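Local coordinates for malonyl coenzyme A-acyl carrier protein transacylase (Helicobacter pylori, PDB 2H1Y), which probably transfers the malonyl group from malonyl-CoA to holo-acyl carrier protein, yielding malonyl-ACP and free CoA for fatty acid synthesis, at residues Y77-Q85 with S109-F119; M13-S24 with V277-V288. All coordinates share one frame; numbering follows the deposited sequence.

Contact 1: residues Y77-Q85 with S109-F119; sequences YLVSYIAYQ and SAVSLSGALDF
Tyr77 reaches across to Ser112, its OH donating to Ser112 OG at 2.9 Å. With its CG anti to the backbone N (chi1 169°), the ring extends toward the other helix, and Ser112 OG lies near its plane, at the edge. Ser112 OG in turn donates a hydrogen bond to Leu117 O, 2.8 Å away, and the two linked bonds join helix 69-90 to the chain around Leu117. Beyond comes Phe119, whose CD1 packs 3.7 Å from Tyr77 CE2. Leu78 adds a second apolar touch to the Phe119 ring, meeting it at the edge with CD2 3.9 Å from Phe119 CZ.

At Ser80 the meeting is indirect: one water donates to Ser80 OG, which also has Leu283 O as a partner, and sits 2.7 Å from Ser109 OG. The next residue, Tyr81, takes Phe119 CD1 over the middle of one ring face; the centroids are 4.5 Å apart and the planes inclined by 34°, a tilted pairing that is neither stack nor T-shape.

Tyr84 receives Leu113 CD2 over one face of its ring as a CH-pi contact, 3.5 Å from Tyr84 CG; the same methyl also presses on Tyr81. Gln85 then lays OE1 over the other face of the Tyr81 ring, towards its rim. Together Ser80, Tyr81, Tyr84 and Gln85 form the hole that takes Leu113 as a knob.

The two helical segments cross at -39°, their axes 10.4 Å apart at closest approach. Helix 119-137 packs on Tyr77 through Ala122 and Leu123, helix 38-51 meets Leu78 and Tyr81 through Phe44 and Leu43, and Phe19 of strand 15-19 lies against Ser80, Ser109 and Leu113, joining this helix pair to the central sheet.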
# COMPACT_ATOMS: atom_id res chain seq x y z
N TYR A 77 3.56 -2.09 6.87
CA TYR A 77 4.40 -0.92 7.18
C TYR A 77 5.74 -1.36 7.78
O TYR A 77 6.79 -0.82 7.42
CB TYR A 77 3.70 0.09 8.09
CG TYR A 77 4.65 1.17 8.63
CD1 TYR A 77 5.17 2.18 7.80
CD2 TYR A 77 5.05 1.16 9.97
CE1 TYR A 77 6.04 3.15 8.30
CE2 TYR A 77 5.91 2.12 10.48
CZ TYR A 77 6.40 3.11 9.65
OH TYR A 77 7.25 4.06 10.20
N LEU A 78 5.68 -2.33 8.69
CA LEU A 78 6.87 -2.75 9.42
C LEU A 78 7.99 -3.21 8.49
O LEU A 78 9.11 -2.73 8.56
CB LEU A 78 6.50 -3.88 10.36
CG LEU A 78 7.15 -3.97 11.72
CD1 LEU A 78 6.88 -5.39 12.21
CD2 LEU A 78 8.67 -3.62 11.71
N VAL A 79 7.68 -4.16 7.62
CA VAL A 79 8.68 -4.65 6.69
C VAL A 79 9.14 -3.54 5.71
O VAL A 79 10.36 -3.37 5.48
CB VAL A 79 8.19 -5.93 6.00
CG1 VAL A 79 9.23 -6.46 4.99
CG2 VAL A 79 7.81 -7.01 7.06
N SER A 80 8.21 -2.75 5.17
CA SER A 80 8.61 -1.59 4.36
C SER A 80 9.62 -0.69 5.08
O SER A 80 10.65 -0.32 4.50
CB SER A 80 7.40 -0.77 3.94
OG SER A 80 6.62 -1.48 3.00
N TYR A 81 9.33 -0.39 6.35
CA TYR A 81 10.19 0.48 7.18
C TYR A 81 11.58 -0.12 7.27
O TYR A 81 12.56 0.57 7.04
CB TYR A 81 9.61 0.68 8.58
CG TYR A 81 10.34 1.72 9.39
CD1 TYR A 81 11.41 1.36 10.22
CD2 TYR A 81 9.99 3.09 9.32
CE1 TYR A 81 12.10 2.30 10.95
CE2 TYR A 81 10.68 4.05 10.05
CZ TYR A 81 11.74 3.65 10.87
OH TYR A 81 12.45 4.56 11.62
N ILE A 82 11.64 -1.41 7.61
CA ILE A 82 12.91 -2.11 7.79
C ILE A 82 13.70 -2.17 6.48
O ILE A 82 14.89 -1.82 6.45
CB ILE A 82 12.73 -3.54 8.41
CG1 ILE A 82 12.22 -3.41 9.84
CG2 ILE A 82 14.04 -4.30 8.37
CD1 ILE A 82 11.77 -4.70 10.46
N ALA A 83 13.03 -2.60 5.41
CA ALA A 83 13.61 -2.54 4.07
C ALA A 83 14.25 -1.19 3.80
O ALA A 83 15.38 -1.13 3.29
CB ALA A 83 12.54 -2.83 3.02
N TYR A 84 13.54 -0.11 4.15
CA TYR A 84 14.05 1.24 3.90
C TYR A 84 15.32 1.59 4.71
O TYR A 84 16.31 2.07 4.15
CB TYR A 84 12.97 2.29 4.16
CG TYR A 84 13.43 3.69 3.83
CD1 TYR A 84 14.27 4.41 4.70
CD2 TYR A 84 13.02 4.31 2.65
CE1 TYR A 84 14.69 5.71 4.39
CE2 TYR A 84 13.42 5.58 2.34
CZ TYR A 84 14.25 6.28 3.21
OH TYR A 84 14.65 7.54 2.87
N GLN A 85 15.28 1.34 6.02
CA GLN A 85 16.43 1.55 6.91
C GLN A 85 17.69 0.78 6.50
O GLN A 85 18.77 1.36 6.35
CB GLN A 85 16.07 1.15 8.35
CG GLN A 85 14.97 1.99 8.99
CD GLN A 85 15.13 3.49 8.75
OE1 GLN A 85 14.16 4.17 8.44
NE2 GLN A 85 16.36 4.00 8.87
N SER A 109 2.93 4.53 4.48
CA SER A 109 4.33 4.12 4.52
C SER A 109 5.23 5.14 3.88
O SER A 109 6.21 5.55 4.50
CB SER A 109 4.57 2.80 3.80
OG SER A 109 4.02 1.73 4.53
N ALA A 110 4.90 5.54 2.65
CA ALA A 110 5.72 6.47 1.87
C ALA A 110 5.86 7.84 2.57
O ALA A 110 6.98 8.32 2.79
CB ALA A 110 5.16 6.62 0.50
N VAL A 111 4.72 8.42 2.97
CA VAL A 111 4.70 9.62 3.83
C VAL A 111 5.60 9.49 5.08
O VAL A 111 6.40 10.37 5.36
CB VAL A 111 3.25 9.95 4.27
CG1 VAL A 111 3.23 10.99 5.41
CG2 VAL A 111 2.42 10.44 3.08
N SER A 112 5.48 8.37 5.79
CA SER A 112 6.29 8.14 6.98
C SER A 112 7.77 8.20 6.69
O SER A 112 8.52 8.93 7.33
CB SER A 112 5.92 6.81 7.62
OG SER A 112 6.88 6.44 8.61
N LEU A 113 8.19 7.42 5.70
CA LEU A 113 9.60 7.30 5.40
C LEU A 113 10.17 8.57 4.80
O LEU A 113 11.36 8.81 4.89
CB LEU A 113 9.86 6.06 4.53
CG LEU A 113 9.76 4.88 5.51
CD1 LEU A 113 9.33 3.63 4.84
CD2 LEU A 113 11.07 4.67 6.28
N SER A 114 9.31 9.40 4.24
CA SER A 114 9.70 10.74 3.83
C SER A 114 10.19 11.57 5.02
O SER A 114 11.06 12.44 4.86
CB SER A 114 8.55 11.44 3.13
OG SER A 114 9.07 12.38 2.22
N GLY A 115 9.65 11.28 6.21
CA GLY A 115 10.13 11.87 7.47
C GLY A 115 9.02 12.55 8.26
O GLY A 115 9.28 13.20 9.29
N ALA A 116 7.79 12.39 7.79
CA ALA A 116 6.65 13.06 8.37
C ALA A 116 5.96 12.21 9.43
O ALA A 116 4.90 12.59 9.93
CB ALA A 116 5.67 13.45 7.28
N LEU A 117 6.55 11.07 9.76
CA LEU A 117 5.89 10.13 10.65
C LEU A 117 6.90 9.18 11.27
O LEU A 117 7.50 8.37 10.56
CB LEU A 117 4.84 9.38 9.84
CG LEU A 117 3.44 9.16 10.36
CD1 LEU A 117 2.91 10.34 11.15
CD2 LEU A 117 2.54 8.86 9.16
N ASP A 118 7.11 9.32 12.58
CA ASP A 118 8.03 8.46 13.33
C ASP A 118 7.57 7.02 13.33
O ASP A 118 6.36 6.73 13.18
CB ASP A 118 8.17 8.91 14.80
CG ASP A 118 8.68 10.33 14.93
OD1 ASP A 118 9.47 10.77 14.05
OD2 ASP A 118 8.28 11.02 15.90
N PHE A 119 8.53 6.12 13.52
CA PHE A 119 8.25 4.70 13.58
C PHE A 119 7.02 4.33 14.41
O PHE A 119 6.03 3.83 13.85
CB PHE A 119 9.48 3.91 14.03
CG PHE A 119 9.30 2.43 13.94
CD1 PHE A 119 8.82 1.84 12.77
CD2 PHE A 119 9.58 1.62 15.03
CE1 PHE A 119 8.62 0.49 12.68
CE2 PHE A 119 9.39 0.26 14.97
CZ PHE A 119 8.92 -0.32 13.78
O HOH W 1 4.02 -0.17 2.67

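Contact 2: residues M13-S24 with V277-V288; sequences MQYALLFPGQGS and VDIFFELGCGSV
Gln14 and Asp278 begin the pairing of two parallel strands by gripping each other twice: Asp278 N donates to Gln14 O at 2.9 Å, and Gln14 N returns a more bent bond to the anti lone pair of Asp278 OD2. Further along, the main chains bond in the parallel pattern, in which Ala16 and Leu18 each bond to the residues before and after the one they face, Phe280 and Glu282 respectively. Ala16 N donates to Ile279 O (3.1 Å) and Ala16 O accepts from Phe281 N (2.8 Å); Leu18 repeats this with Phe281 O (2.7 Å) and Leu283 N (2.8 Å). CA-H...O contacts, such as that of Phe280 with Ala16 O, supplement these bonds.

Apolar packing covers both sides of the pair. On the side of Tyr15 and Leu17, CG of Tyr15 stands between the backbone N and the carbonyl carbon (chi1 55°), which turns the ring toward Phe281; Phe281 CE1 lies over one face, 3.5 Å from Tyr15 CD1, and the ring planes meet at 37°. Leu283 CD1 fills in against Leu17 CG and Phe19 CZ. On the other side, Leu18 CD1 rests 3.6 Å from Phe280 CB, and Ala16 CB meets the Phe280 ring obliquely.

Past the strands, Pro20 CD touches Leu283 O at 3.3 Å, while Ser24 CB meets Val288 CG2. Ser24 OG holds Gly21 O across a type II turn.

Flanked by strands 99-102 and 301-304, these are two adjacent inner strands in the parallel part of a mixed sheet, in the alpha/beta core of FabD-type acyltransferases, and strand 15-19 runs out into the GQGSQ loop characteristic of that family.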
# COMPACT_ATOMS: atom_id res chain seq x y z
N MET A 13 21.99 6.67 -13.14
CA MET A 13 20.53 6.51 -13.15
C MET A 13 19.85 6.97 -11.87
O MET A 13 20.51 7.33 -10.91
CB MET A 13 20.15 5.06 -13.44
CG MET A 13 20.27 4.67 -14.90
SD MET A 13 20.66 2.92 -14.98
CE MET A 13 19.26 2.18 -15.88
N GLN A 14 18.52 6.94 -11.86
CA GLN A 14 17.73 7.57 -10.81
C GLN A 14 16.51 6.76 -10.50
O GLN A 14 15.98 6.08 -11.37
CB GLN A 14 17.25 8.92 -11.26
CG GLN A 14 18.30 9.96 -11.24
CD GLN A 14 17.72 11.29 -11.55
OE1 GLN A 14 16.83 11.40 -12.40
NE2 GLN A 14 18.17 12.32 -10.85
N TYR A 15 16.03 6.87 -9.26
CA TYR A 15 15.08 5.89 -8.78
C TYR A 15 13.86 6.44 -8.05
O TYR A 15 13.90 7.53 -7.45
CB TYR A 15 15.81 4.84 -7.94
CG TYR A 15 16.61 5.42 -6.81
CD1 TYR A 15 16.06 5.55 -5.53
CD2 TYR A 15 17.93 5.83 -7.00
CE1 TYR A 15 16.79 6.08 -4.47
CE2 TYR A 15 18.68 6.37 -5.94
CZ TYR A 15 18.11 6.50 -4.68
OH TYR A 15 18.84 7.03 -3.61
N ALA A 16 12.78 5.66 -8.13
CA ALA A 16 11.59 5.87 -7.30
C ALA A 16 11.36 4.69 -6.32
O ALA A 16 11.83 3.57 -6.54
CB ALA A 16 10.37 6.10 -8.17
N LEU A 17 10.63 4.98 -5.25
CA LEU A 17 10.33 3.98 -4.22
C LEU A 17 8.87 3.56 -4.36
O LEU A 17 8.00 4.40 -4.62
CB LEU A 17 10.59 4.56 -2.83
CG LEU A 17 11.97 4.55 -2.18
CD1 LEU A 17 13.12 4.70 -3.15
CD2 LEU A 17 12.06 5.63 -1.12
N LEU A 18 8.60 2.27 -4.19
CA LEU A 18 7.24 1.78 -4.23
C LEU A 18 6.91 1.08 -2.92
O LEU A 18 7.68 0.22 -2.46
CB LEU A 18 7.05 0.82 -5.41
CG LEU A 18 7.34 1.32 -6.83
CD1 LEU A 18 7.32 0.15 -7.79
CD2 LEU A 18 6.30 2.33 -7.25
N PHE A 19 5.76 1.43 -2.36
CA PHE A 19 5.29 0.90 -1.09
C PHE A 19 3.97 0.11 -1.26
O PHE A 19 2.90 0.68 -1.59
CB PHE A 19 5.15 2.03 -0.06
CG PHE A 19 6.46 2.60 0.39
CD1 PHE A 19 7.03 3.67 -0.28
CD2 PHE A 19 7.15 2.04 1.47
CE1 PHE A 19 8.27 4.19 0.11
CE2 PHE A 19 8.38 2.55 1.89
CZ PHE A 19 8.94 3.63 1.20
N PRO A 20 4.03 -1.22 -1.00
CA PRO A 20 2.88 -2.06 -1.25
C PRO A 20 1.86 -1.93 -0.14
O PRO A 20 2.19 -1.46 0.94
CB PRO A 20 3.48 -3.47 -1.29
CG PRO A 20 4.72 -3.42 -0.51
CD PRO A 20 5.16 -1.98 -0.44
N GLY A 21 0.63 -2.34 -0.45
CA GLY A 21 -0.49 -2.33 0.47
C GLY A 21 -1.07 -3.72 0.62
O GLY A 21 -0.37 -4.72 0.49
N GLN A 22 -2.35 -3.78 0.92
CA GLN A 22 -2.99 -5.02 1.32
C GLN A 22 -3.00 -6.07 0.20
O GLN A 22 -3.20 -5.73 -0.97
CB GLN A 22 -4.39 -4.73 1.85
CG GLN A 22 -4.80 -5.63 3.02
CD GLN A 22 -5.73 -4.92 4.00
OE1 GLN A 22 -5.53 -3.75 4.36
NE2 GLN A 22 -6.77 -5.64 4.42
N GLY A 23 -2.79 -7.34 0.57
CA GLY A 23 -2.50 -8.43 -0.37
C GLY A 23 -1.03 -8.86 -0.50
O GLY A 23 -0.72 -9.86 -1.17
N SER A 24 -0.12 -8.11 0.14
CA SER A 24 1.32 -8.41 0.08
C SER A 24 1.86 -9.00 1.40
O SER A 24 2.98 -9.51 1.45
CB SER A 24 2.10 -7.17 -0.33
OG SER A 24 1.92 -6.11 0.59
N VAL A 277 12.13 8.57 -13.90
CA VAL A 277 13.14 7.66 -13.31
C VAL A 277 13.57 6.52 -14.26
O VAL A 277 12.94 6.29 -15.28
CB VAL A 277 12.65 7.02 -11.97
CG1 VAL A 277 12.36 8.09 -10.93
CG2 VAL A 277 11.43 6.20 -12.20
N ASP A 278 14.63 5.81 -13.89
CA ASP A 278 15.12 4.65 -14.66
C ASP A 278 14.76 3.31 -14.03
O ASP A 278 14.84 2.26 -14.69
CB ASP A 278 16.62 4.75 -14.83
CG ASP A 278 17.04 6.07 -15.41
OD1 ASP A 278 16.73 6.29 -16.60
OD2 ASP A 278 17.62 6.91 -14.67
N ILE A 279 14.34 3.34 -12.77
CA ILE A 279 14.18 2.12 -12.00
C ILE A 279 13.35 2.35 -10.74
O ILE A 279 13.28 3.47 -10.24
CB ILE A 279 15.57 1.52 -11.63
CG1 ILE A 279 15.44 0.09 -11.13
CG2 ILE A 279 16.36 2.45 -10.66
CD1 ILE A 279 16.72 -0.72 -11.35
N PHE A 280 12.73 1.28 -10.25
CA PHE A 280 11.86 1.35 -9.09
C PHE A 280 12.38 0.41 -8.03
O PHE A 280 12.88 -0.67 -8.35
CB PHE A 280 10.44 0.90 -9.48
CG PHE A 280 9.69 1.89 -10.32
CD1 PHE A 280 9.71 1.80 -11.71
CD2 PHE A 280 8.93 2.91 -9.73
CE1 PHE A 280 8.99 2.73 -12.51
CE2 PHE A 280 8.21 3.83 -10.50
CZ PHE A 280 8.24 3.74 -11.90
N PHE A 281 12.27 0.80 -6.75
CA PHE A 281 12.52 -0.14 -5.65
C PHE A 281 11.23 -0.44 -4.90
O PHE A 281 10.63 0.45 -4.30
CB PHE A 281 13.60 0.36 -4.67
CG PHE A 281 14.93 0.67 -5.29
CD1 PHE A 281 15.63 1.79 -4.90
CD2 PHE A 281 15.49 -0.16 -6.24
CE1 PHE A 281 16.87 2.10 -5.45
CE2 PHE A 281 16.73 0.12 -6.81
CZ PHE A 281 17.43 1.26 -6.40
N GLU A 282 10.77 -1.68 -4.93
CA GLU A 282 9.62 -2.03 -4.11
C GLU A 282 10.14 -2.33 -2.71
O GLU A 282 10.79 -3.36 -2.51
CB GLU A 282 8.85 -3.24 -4.67
CG GLU A 282 7.50 -3.44 -4.00
CD GLU A 282 6.56 -4.40 -4.72
OE1 GLU A 282 5.41 -4.54 -4.27
OE2 GLU A 282 6.96 -5.02 -5.72
N LEU A 283 9.87 -1.43 -1.75
CA LEU A 283 10.33 -1.60 -0.37
C LEU A 283 9.31 -2.31 0.49
O LEU A 283 8.21 -1.81 0.70
CB LEU A 283 10.70 -0.28 0.29
CG LEU A 283 11.73 0.54 -0.45
CD1 LEU A 283 11.98 1.81 0.32
CD2 LEU A 283 13.00 -0.25 -0.64
N GLY A 284 9.69 -3.48 1.00
CA GLY A 284 8.79 -4.26 1.82
C GLY A 284 8.58 -5.64 1.26
O GLY A 284 9.29 -6.07 0.35
N CYS A 285 7.60 -6.35 1.80
CA CYS A 285 7.37 -7.72 1.39
C CYS A 285 6.62 -7.87 0.06
O CYS A 285 5.80 -7.02 -0.30
CB CYS A 285 6.64 -8.47 2.49
SG CYS A 285 6.03 -10.06 1.93
N GLY A 286 6.88 -8.98 -0.63
CA GLY A 286 6.16 -9.42 -1.81
C GLY A 286 6.71 -8.82 -3.09
O GLY A 286 7.75 -8.15 -3.07
N SER A 287 5.99 -9.03 -4.19
CA SER A 287 6.31 -8.40 -5.46
C SER A 287 5.07 -7.94 -6.23
O SER A 287 5.10 -7.84 -7.46
CB SER A 287 7.09 -9.37 -6.34
OG SER A 287 8.26 -9.75 -5.66
N VAL A 288 3.99 -7.67 -5.48
CA VAL A 288 2.73 -7.15 -6.02
C VAL A 288 2.90 -5.93 -6.94
O VAL A 288 2.33 -5.87 -8.03
CB VAL A 288 1.73 -6.82 -4.89
CG1 VAL A 288 0.39 -6.32 -5.47
CG2 VAL A 288 1.55 -8.04 -3.91

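In the fold
Contact 1 is nested in the chain within the long loop that contact 2 closes, and their centres lie 13 Å apart. Where they meet, the helix pair rests on the end of the strand pair: Ser80 OG probably donates to Leu283 O at 2.8 Å, Leu113 CD1 is 3.3 Å from Phe19 CE2, and Ala83 CB is 3.6 Å from Gly284 N. The layering illustrates how an alpha/beta core is built, with helices laid over a mostly parallel sheet. Strand 15-19 of contact 2 is neighbour to strand 99-102, which leads into the family's GHSLG motif, probably its nucleophile elbow; contact 1 packs helix 105-116, which follows it.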